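Local coordinates for glycoside hydrolase (Streptococcus pneumoniae serotype 4, PDB 6ORH), which probably cleaves alpha-linked L-fucose from glycans by hydrolysis, as a family 29 alpha-L-fucosidase, helping the bacterium degrade host-derived carbohydrate antigens, at residues A[388-393]-A[436-441]; A[222-227]-A[410-415]; A[112-117]-A[160-165]. The protein carries 2 engineered substitutions. One frame throughout, in Å; residues are numbered along the deposited sequence.

Interaction 1 of 3, residues A[388-393]-A[436-441]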
loop_
_atom_site.group_PDB
_atom_site.type_symbol
_atom_site.label_atom_id
_atom_site.label_comp_id
_atom_site.label_asym_id
_atom_site.label_seq_id
_atom_site.Cartn_x
_atom_site.Cartn_y
_atom_site.Cartn_z
ATOM N N GLY A 388 -8.732 23.481 3.837
ATOM C CA GLY A 388 -8.964 22.476 2.802
ATOM C C GLY A 388 -7.746 21.591 2.506
ATOM O O GLY A 388 -6.586 21.991 2.658
ATOM N N GLN A 389 -8.014 20.357 2.063
ATOM C CA GLN A 389 -6.947 19.411 1.745
ATOM C C GLN A 389 -6.381 19.718 0.356
ATOM O O GLN A 389 -7.145 19.949 -0.602
ATOM C CB GLN A 389 -7.558 17.998 1.745
ATOM C CG GLN A 389 -6.521 16.880 1.619
ATOM C CD GLN A 389 -7.097 15.484 1.731
ATOM O OE1 GLN A 389 -8.308 15.326 1.914
ATOM N NE2 GLN A 389 -6.228 14.477 1.643
ATOM N N ARG A 390 -5.045 19.681 0.211
ATOM C CA ARG A 390 -4.428 20.196 -1.012
ATOM C C ARG A 390 -3.368 19.278 -1.603
ATOM O O ARG A 390 -3.333 19.089 -2.823
ATOM C CB ARG A 390 -3.778 21.569 -0.726
ATOM C CG ARG A 390 -4.759 22.613 -0.200
ATOM C CD ARG A 390 -4.048 23.846 0.404
ATOM N NE ARG A 390 -5.082 24.758 0.829
ATOM C CZ ARG A 390 -5.175 26.055 0.511
ATOM N NH1 ARG A 390 -4.212 26.655 -0.184
ATOM N NH2 ARG A 390 -6.213 26.744 0.933
ATOM N N ILE A 391 -2.484 18.708 -0.762
ATOM C CA ILE A 391 -1.290 18.043 -1.274
ATOM C C ILE A 391 -1.669 16.733 -1.951
ATOM O O ILE A 391 -2.434 15.966 -1.375
ATOM C CB ILE A 391 -0.256 17.821 -0.154
ATOM C CG1 ILE A 391 0.302 19.184 0.260
ATOM C CG2 ILE A 391 0.858 16.893 -0.628
ATOM C CD1 ILE A 391 1.066 19.152 1.593
ATOM N N ALA A 392 -1.106 16.494 -3.134
ATOM C CA ALA A 392 -1.401 15.292 -3.898
ATOM C C ALA A 392 -0.173 14.414 -4.118
ATOM O O ALA A 392 -0.313 13.256 -4.548
ATOM C CB ALA A 392 -2.033 15.696 -5.224
ATOM N N ALA A 393 1.048 14.950 -3.880
ATOM C CA ALA A 393 2.239 14.113 -3.992
ATOM C C ALA A 393 3.392 14.759 -3.243
ATOM O O ALA A 393 3.574 15.974 -3.327
ATOM C CB ALA A 393 2.654 13.916 -5.440
ATOM N N SER A 436 0.136 19.659 -5.810
ATOM C CA SER A 436 -0.805 20.187 -4.847
ATOM C C SER A 436 -1.915 20.918 -5.586
ATOM O O SER A 436 -1.647 21.599 -6.590
ATOM C CB SER A 436 -0.087 21.073 -3.830
ATOM O OG SER A 436 -0.935 21.472 -2.781
ATOM N N GLN A 437 -3.149 20.769 -5.099
ATOM C CA GLN A 437 -4.292 21.399 -5.758
ATOM C C GLN A 437 -4.325 22.907 -5.551
ATOM O O GLN A 437 -5.006 23.600 -6.316
ATOM C CB GLN A 437 -5.612 20.807 -5.276
ATOM C CG GLN A 437 -5.681 19.290 -5.471
ATOM C CD GLN A 437 -7.100 18.788 -5.294
ATOM O OE1 GLN A 437 -7.951 19.416 -4.666
ATOM N NE2 GLN A 437 -7.391 17.650 -5.922
ATOM N N ALA A 438 -3.616 23.388 -4.514
ATOM C CA ALA A 438 -3.562 24.806 -4.190
ATOM C C ALA A 438 -2.275 25.036 -3.408
ATOM O O ALA A 438 -1.552 24.080 -3.122
ATOM C CB ALA A 438 -4.759 25.229 -3.376
ATOM N N LEU A 439 -1.972 26.305 -3.094
ATOM C CA LEU A 439 -0.697 26.527 -2.431
ATOM C C LEU A 439 -0.656 25.718 -1.135
ATOM O O LEU A 439 -1.620 25.718 -0.377
ATOM C CB LEU A 439 -0.436 28.028 -2.230
ATOM C CG LEU A 439 -1.182 28.736 -1.105
ATOM C CD1 LEU A 439 -0.436 28.599 0.215
ATOM C CD2 LEU A 439 -1.377 30.215 -1.429
ATOM N N PRO A 440 0.435 24.958 -0.870
ATOM C CA PRO A 440 0.439 24.050 0.276
ATOM C C PRO A 440 0.616 24.765 1.608
ATOM O O PRO A 440 1.337 25.769 1.663
ATOM C CB PRO A 440 1.593 23.077 0.016
ATOM C CG PRO A 440 2.477 23.763 -1.027
ATOM C CD PRO A 440 1.598 24.766 -1.750
ATOM N N LEU A 441 -0.062 24.225 2.635
ATOM C CA LEU A 441 0.154 24.570 4.040
ATOM C C LEU A 441 0.513 23.295 4.794
ATOM O O LEU A 441 -0.081 22.227 4.573
ATOM C CB LEU A 441 -1.112 25.160 4.663
ATOM C CG LEU A 441 -1.598 26.478 4.072
ATOM C CD1 LEU A 441 -2.728 26.199 3.096
ATOM C CD2 LEU A 441 -2.088 27.404 5.182
#
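Arg390 runs along the inside of the turn 436-441, its flat guanidinium group held between two apolar carbons and a carbonyl oxygen. The CD1 methyl of Leu441 lies over one face, 3.6 Å from Arg390 CZ and nearer the rim than the centre; the CB of Ala438 lies over the opposite face, 3.5 Å from Arg390 NH1. Leu439 O approaches the edge and accepts a hydrogen bond from Arg390 NH1 at 2.8 Å, in its own carbonyl plane and on a lone pair, though tilted 18° from the guanidinium plane. The arginine chain, extended from CG to NE, provides the length needed to get there, and its NH2 bonds Leu387 O and Lys5 O, so several carbonyls together fix the rotation of the group. Ala438 is short enough for its CB to rest on the group directly, while the longer leucine delivers a methyl from further along the turn.

At the other end the backbones meet. Ile391 and Ser436 form an antiparallel, non-hydrogen-bonded pair, and Gln437 N donates an almost straight bond to Arg390 O (2.8 Å, 172°). Ser436 OG stands anti to its own nitrogen (chi1 -173°), which lets it bond Ala438 O at 2.7 Å and brace the turn internally. Beside it, Ile391 CG1 meets Pro440 CB at 4.1 Å, the two side chains crossing at about a right angle.

The contact lies in the F5/8 type C region, where strand 391-400 begins and strand 428-436 gives way to strand 441-448. A classic beta bulge, Ala392 and Ala393 both facing Glu435, continues the pairing, while Ile433 packs against Ile391 and Pro440, and Ala357 of strand 356-357 against Leu439 and Leu441.

Interaction 2 of 3, residues A[222-227]-A[410-415]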
loop_
_atom_site.group_PDB
_atom_site.type_symbol
_atom_site.label_atom_id
_atom_site.label_comp_id
_atom_site.label_asym_id
_atom_site.label_seq_id
_atom_site.Cartn_x
_atom_site.Cartn_y
_atom_site.Cartn_z
ATOM N N PRO A 222 -3.684 7.591 -2.692
ATOM C CA PRO A 222 -4.101 8.748 -1.900
ATOM C C PRO A 222 -5.335 8.467 -1.042
ATOM O O PRO A 222 -6.101 7.555 -1.345
ATOM C CB PRO A 222 -4.531 9.778 -2.966
ATOM C CG PRO A 222 -4.915 8.930 -4.180
ATOM C CD PRO A 222 -3.952 7.782 -4.131
ATOM N N LEU A 223 -5.485 9.253 0.039
ATOM C CA LEU A 223 -6.774 9.353 0.720
ATOM C C LEU A 223 -7.218 10.807 0.712
ATOM O O LEU A 223 -6.740 11.617 1.522
ATOM C CB LEU A 223 -6.743 8.792 2.156
ATOM C CG LEU A 223 -8.075 8.999 2.918
ATOM C CD1 LEU A 223 -9.232 8.244 2.254
ATOM C CD2 LEU A 223 -7.966 8.649 4.413
ATOM N N TRP A 224 -8.141 11.127 -0.209
ATOM C CA TRP A 224 -8.857 12.396 -0.182
ATOM C C TRP A 224 -10.066 12.250 0.738
ATOM O O TRP A 224 -10.891 11.333 0.550
ATOM C CB TRP A 224 -9.296 12.766 -1.613
ATOM C CG TRP A 224 -8.127 12.940 -2.533
ATOM C CD1 TRP A 224 -7.600 12.069 -3.455
ATOM C CD2 TRP A 224 -7.326 14.134 -2.599
ATOM N NE1 TRP A 224 -6.512 12.636 -4.092
ATOM C CE2 TRP A 224 -6.341 13.905 -3.583
ATOM C CE3 TRP A 224 -7.354 15.349 -1.882
ATOM C CZ2 TRP A 224 -5.355 14.855 -3.867
ATOM C CZ3 TRP A 224 -6.411 16.314 -2.204
ATOM C CH2 TRP A 224 -5.446 16.058 -3.189
ATOM N N GLN A 225 -10.140 13.102 1.767
ATOM C CA GLN A 225 -11.270 13.053 2.695
ATOM C C GLN A 225 -12.406 13.905 2.133
ATOM O O GLN A 225 -12.821 14.898 2.734
ATOM C CB GLN A 225 -10.827 13.532 4.089
ATOM C CG GLN A 225 -9.825 12.589 4.739
ATOM C CD GLN A 225 -10.444 11.322 5.285
ATOM O OE1 GLN A 225 -11.211 10.615 4.625
ATOM N NE2 GLN A 225 -10.110 10.996 6.533
ATOM N N LYS A 226 -12.883 13.507 0.954
ATOM C CA LYS A 226 -13.931 14.244 0.238
ATOM C C LYS A 226 -14.456 13.317 -0.860
ATOM O O LYS A 226 -13.691 12.506 -1.400
ATOM C CB LYS A 226 -13.408 15.580 -0.349
ATOM C CG LYS A 226 -12.160 15.512 -1.223
ATOM C CD LYS A 226 -11.825 16.904 -1.803
ATOM C CE LYS A 226 -10.559 16.910 -2.642
ATOM N NZ LYS A 226 -10.303 18.262 -3.244
ATOM N N VAL A 227 -15.744 13.483 -1.200
ATOM C CA VAL A 227 -16.407 12.691 -2.239
ATOM C C VAL A 227 -17.516 13.545 -2.834
ATOM O O VAL A 227 -17.863 14.568 -2.287
ATOM C CB VAL A 227 -17.035 11.410 -1.649
ATOM C CG1 VAL A 227 -15.993 10.366 -1.223
ATOM C CG2 VAL A 227 -18.042 11.694 -0.543
ATOM N N GLY A 410 4.785 9.523 -0.960
ATOM C CA GLY A 410 3.352 9.338 -0.794
ATOM C C GLY A 410 2.554 10.224 -1.734
ATOM O O GLY A 410 3.097 10.999 -2.540
ATOM N N HIS A 411 1.234 10.074 -1.639
ATOM C CA HIS A 411 0.328 10.958 -2.343
ATOM C C HIS A 411 -0.138 12.076 -1.413
ATOM O O HIS A 411 0.417 13.185 -1.436
ATOM C CB HIS A 411 -0.874 10.149 -2.883
ATOM C CG HIS A 411 -0.531 9.165 -3.943
ATOM N ND1 HIS A 411 -0.876 9.359 -5.269
ATOM C CD2 HIS A 411 0.081 7.969 -3.880
ATOM C CE1 HIS A 411 -0.473 8.314 -5.974
ATOM N NE2 HIS A 411 0.119 7.455 -5.151
ATOM N N THR A 412 -1.177 11.796 -0.607
ATOM C CA THR A 412 -1.805 12.795 0.249
ATOM C C THR A 412 -1.099 12.911 1.604
ATOM O O THR A 412 -0.325 12.039 2.032
ATOM C CB THR A 412 -3.292 12.450 0.464
ATOM O OG1 THR A 412 -3.352 11.047 0.792
ATOM C CG2 THR A 412 -4.116 12.697 -0.785
ATOM N N VAL A 413 -1.402 14.023 2.270
ATOM C CA VAL A 413 -1.019 14.233 3.655
ATOM C C VAL A 413 -2.300 14.186 4.490
ATOM O O VAL A 413 -2.473 13.275 5.304
ATOM C CB VAL A 413 -0.235 15.560 3.783
ATOM C CG1 VAL A 413 -0.010 15.916 5.259
ATOM C CG2 VAL A 413 1.137 15.460 3.093
ATOM N N GLY A 414 -3.194 15.165 4.308
ATOM C CA GLY A 414 -4.441 15.192 5.059
ATOM C C GLY A 414 -4.245 15.738 6.481
ATOM O O GLY A 414 -3.304 16.505 6.742
ATOM N N TYR A 415 -5.105 15.302 7.410
ATOM C CA TYR A 415 -5.028 15.782 8.776
ATOM C C TYR A 415 -3.675 15.415 9.397
ATOM O O TYR A 415 -3.073 16.183 10.163
ATOM C CB TYR A 415 -6.133 15.134 9.614
ATOM C CG TYR A 415 -6.249 15.775 10.971
ATOM C CD1 TYR A 415 -7.000 16.928 11.130
ATOM C CD2 TYR A 415 -5.587 15.222 12.055
ATOM C CE1 TYR A 415 -7.077 17.551 12.369
ATOM C CE2 TYR A 415 -5.648 15.831 13.301
ATOM C CZ TYR A 415 -6.387 17.002 13.435
ATOM O OH TYR A 415 -6.544 17.616 14.648
#
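With chi1 at 47°, Thr412 sets its hydroxyl between its own backbone nitrogen and carbonyl carbon, facing Leu223, and leaves its CG2 methyl to lie over the indole of Trp224. That tryptophan leaves the backbone heading away from segment 410-415, but its side-chain torsions, chi1 of -61° among them, swing the ring back beneath the methyl. The result uses both branches of the threonine: OG1 accepts a nearly straight hydrogen bond from Leu223 N (2.9 Å, 168°), and CG2 makes a CH-pi contact 3.9 Å from the centroid of the six-membered ring of Trp224. The same methyl also reaches Pro222 CB at 3.7 Å, so a residue with one polar and one apolar branch fits this buried spot well.

The contact joins two parts of the enzyme, the catalytic alpha-L-fucosidase region, which belongs to the TIM-barrel clan, and the galactose-binding-like F5/8 type C region, whose strands 403-410 and 417-426 are linked by the loop containing Thr412. Gln389, from elsewhere in that second region, bonds Leu223 O and Gln225 N and packs beside both Trp224 and Thr412.

Pro222, preceded by a cis peptide bond, lays its CD over one face of the imidazole of His411, 3.6 Å from His411 ND1, a second CH-pi contact. The imidazole is also held across the dimer interface: His411 NE2 is hydrogen-bonded to His243 NE2 of the second subunit, while Pro222 O bonds ND1 of His243 in its own chain.

Interaction 3 of 3, residues A[112-117]-A[160-165]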
loop_
_atom_site.group_PDB
_atom_site.type_symbol
_atom_site.label_atom_id
_atom_site.label_comp_id
_atom_site.label_asym_id
_atom_site.label_seq_id
_atom_site.Cartn_x
_atom_site.Cartn_y
_atom_site.Cartn_z
ATOM N N ALA A 112 -21.543 4.988 32.366
ATOM C CA ALA A 112 -20.086 4.849 32.419
ATOM C C ALA A 112 -19.382 5.847 31.491
ATOM O O ALA A 112 -18.405 6.495 31.865
ATOM C CB ALA A 112 -19.699 3.415 32.139
ATOM N N ALA A 113 -19.855 5.972 30.237
ATOM C CA ALA A 113 -19.260 6.948 29.344
ATOM C C ALA A 113 -19.319 8.351 29.926
ATOM O O ALA A 113 -18.378 9.111 29.752
ATOM C CB ALA A 113 -19.981 6.927 28.005
ATOM N N THR A 114 -20.446 8.714 30.555
ATOM C CA THR A 114 -20.535 10.049 31.129
ATOM C C THR A 114 -19.465 10.235 32.222
ATOM O O THR A 114 -18.751 11.254 32.260
ATOM C CB THR A 114 -21.959 10.295 31.616
ATOM O OG1 THR A 114 -22.823 10.219 30.466
ATOM C CG2 THR A 114 -22.113 11.640 32.289
ATOM N N GLU A 115 -19.326 9.212 33.064
ATOM C CA GLU A 115 -18.347 9.268 34.149
ATOM C C GLU A 115 -16.930 9.475 33.611
ATOM O O GLU A 115 -16.148 10.283 34.153
ATOM C CB GLU A 115 -18.432 7.989 34.978
ATOM C CG GLU A 115 -17.438 8.001 36.136
ATOM C CD GLU A 115 -17.320 6.719 36.934
ATOM O OE1 GLU A 115 -18.071 5.761 36.689
ATOM O OE2 GLU A 115 -16.453 6.707 37.835
ATOM N N PHE A 116 -16.610 8.791 32.508
ATOM C CA PHE A 116 -15.263 8.784 31.949
ATOM C C PHE A 116 -15.075 9.833 30.850
ATOM O O PHE A 116 -13.989 9.917 30.266
ATOM C CB PHE A 116 -14.906 7.382 31.444
ATOM C CG PHE A 116 -14.493 6.442 32.548
ATOM C CD1 PHE A 116 -15.439 5.719 33.263
ATOM C CD2 PHE A 116 -13.151 6.287 32.872
ATOM C CE1 PHE A 116 -15.062 4.867 34.293
ATOM C CE2 PHE A 116 -12.769 5.406 33.877
ATOM C CZ PHE A 116 -13.728 4.715 34.589
ATOM N N ASP A 117 -16.122 10.635 30.567
ATOM C CA ASP A 117 -16.071 11.585 29.458
ATOM C C ASP A 117 -15.622 10.862 28.187
ATOM O O ASP A 117 -14.714 11.290 27.475
ATOM C CB ASP A 117 -15.155 12.779 29.753
ATOM C CG ASP A 117 -15.329 13.917 28.762
ATOM O OD1 ASP A 117 -16.405 13.982 28.118
ATOM O OD2 ASP A 117 -14.364 14.711 28.598
ATOM N N GLY A 160 -26.034 8.673 25.971
ATOM C CA GLY A 160 -24.955 9.469 25.418
ATOM C C GLY A 160 -23.980 9.852 26.519
ATOM O O GLY A 160 -24.151 9.439 27.668
ATOM N N ASN A 161 -23.007 10.675 26.136
ATOM C CA ASN A 161 -22.072 11.279 27.073
ATOM C C ASN A 161 -22.730 12.572 27.548
ATOM O O ASN A 161 -22.747 13.551 26.815
ATOM C CB ASN A 161 -20.740 11.531 26.366
ATOM C CG ASN A 161 -19.721 12.232 27.247
ATOM O OD1 ASN A 161 -19.942 12.357 28.442
ATOM N ND2 ASN A 161 -18.573 12.589 26.690
ATOM N N ALA A 162 -23.320 12.537 28.760
ATOM C CA ALA A 162 -24.074 13.681 29.289
ATOM C C ALA A 162 -25.121 14.145 28.284
ATOM O O ALA A 162 -25.198 15.331 27.968
ATOM C CB ALA A 162 -23.139 14.805 29.695
ATOM N N GLY A 163 -25.850 13.172 27.720
ATOM C CA GLY A 163 -26.941 13.459 26.806
ATOM C C GLY A 163 -26.509 13.712 25.369
ATOM O O GLY A 163 -27.352 13.996 24.512
ATOM N N LYS A 164 -25.210 13.616 25.090
ATOM C CA LYS A 164 -24.727 13.989 23.773
ATOM C C LYS A 164 -24.263 12.744 23.028
ATOM O O LYS A 164 -23.555 11.904 23.594
ATOM C CB LYS A 164 -23.588 15.006 23.880
ATOM C CG LYS A 164 -23.119 15.579 22.552
ATOM C CD LYS A 164 -22.100 16.698 22.752
ATOM C CE LYS A 164 -21.808 17.496 21.501
ATOM N NZ LYS A 164 -22.993 18.259 21.043
ATOM N N PHE A 165 -24.657 12.646 21.744
ATOM C CA PHE A 165 -24.072 11.657 20.844
ATOM C C PHE A 165 -23.196 12.315 19.784
ATOM O O PHE A 165 -23.518 13.368 19.219
ATOM C CB PHE A 165 -25.177 10.854 20.142
ATOM C CG PHE A 165 -25.729 9.770 21.028
ATOM C CD1 PHE A 165 -25.142 8.508 21.033
ATOM C CD2 PHE A 165 -26.838 10.000 21.837
ATOM C CE1 PHE A 165 -25.641 7.503 21.856
ATOM C CE2 PHE A 165 -27.309 8.999 22.683
ATOM C CZ PHE A 165 -26.718 7.753 22.691
HETATM O O HOH W 1 -19.073 13.635 30.671
#
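Thr114 and Asn161 lie where the end of helix 105-116 comes up against a tight turn, their CA atoms 4.5 Å apart. The helix finishes in a Schellman motif, Asp117 taking positive phi as the chain leaves the last turn. Residues Asn161 to Lys164 form a type I' beta turn, whose two central positions, Ala162 and Gly163, also have positive phi, a conformation that favours glycine at the second of them.

Across this junction Thr114 OG1 accepts a straight hydrogen bond from Ala162 N (2.9 Å, 171°), and OG1 is also bonded to Ser110 O one turn back in the helix. The CG2 branch of Thr114 lies alongside Ala162, 4.2 Å from its CB. Asn161, with CG anti to its backbone nitrogen (chi1 177°), places its amide beside the helix end. Its ND2 donates within the amide plane to Asp117 OD1 at 2.9 Å, meeting the carboxylate on its anti side, with the two planar groups 58° apart. Asp119 OD1 takes a second bond from ND2. On the other amide atom, a water donates to both Asn161 OD1 (2.7 Å) and Thr114 O, so the asparagine serves as donor and acceptor at once.

Segment 112-117 leads into strand 119-124 and segment 160-165 into its parallel neighbour 167-169, so the contact ties a helix C-terminus to the next helix-to-strand connection, an arrangement of successive alpha-beta units consistent with the TIM-barrel clan.

Overall arrangement
Interaction 3 comes first along the chain, both its segments lying in the catalytic alpha-L-fucosidase region, whereas the segments of interactions 1 and 2 alternate in sequence. Those two have centres 10 Å apart and touch directly through Gln389, Ile391 and Ala392, forming one continuous patch. Interaction 1 is internal to the F5/8 type C region, and interaction 2 joins that region to the catalytic one; both also reach the second subunit. Interaction 3, at the end of helix 105-116, is remote, its centre about 37 Å from that of interaction 1 and 31 Å from that of interaction 2, on the opposite side of the chain's centre. No other chain of the assembly touches it.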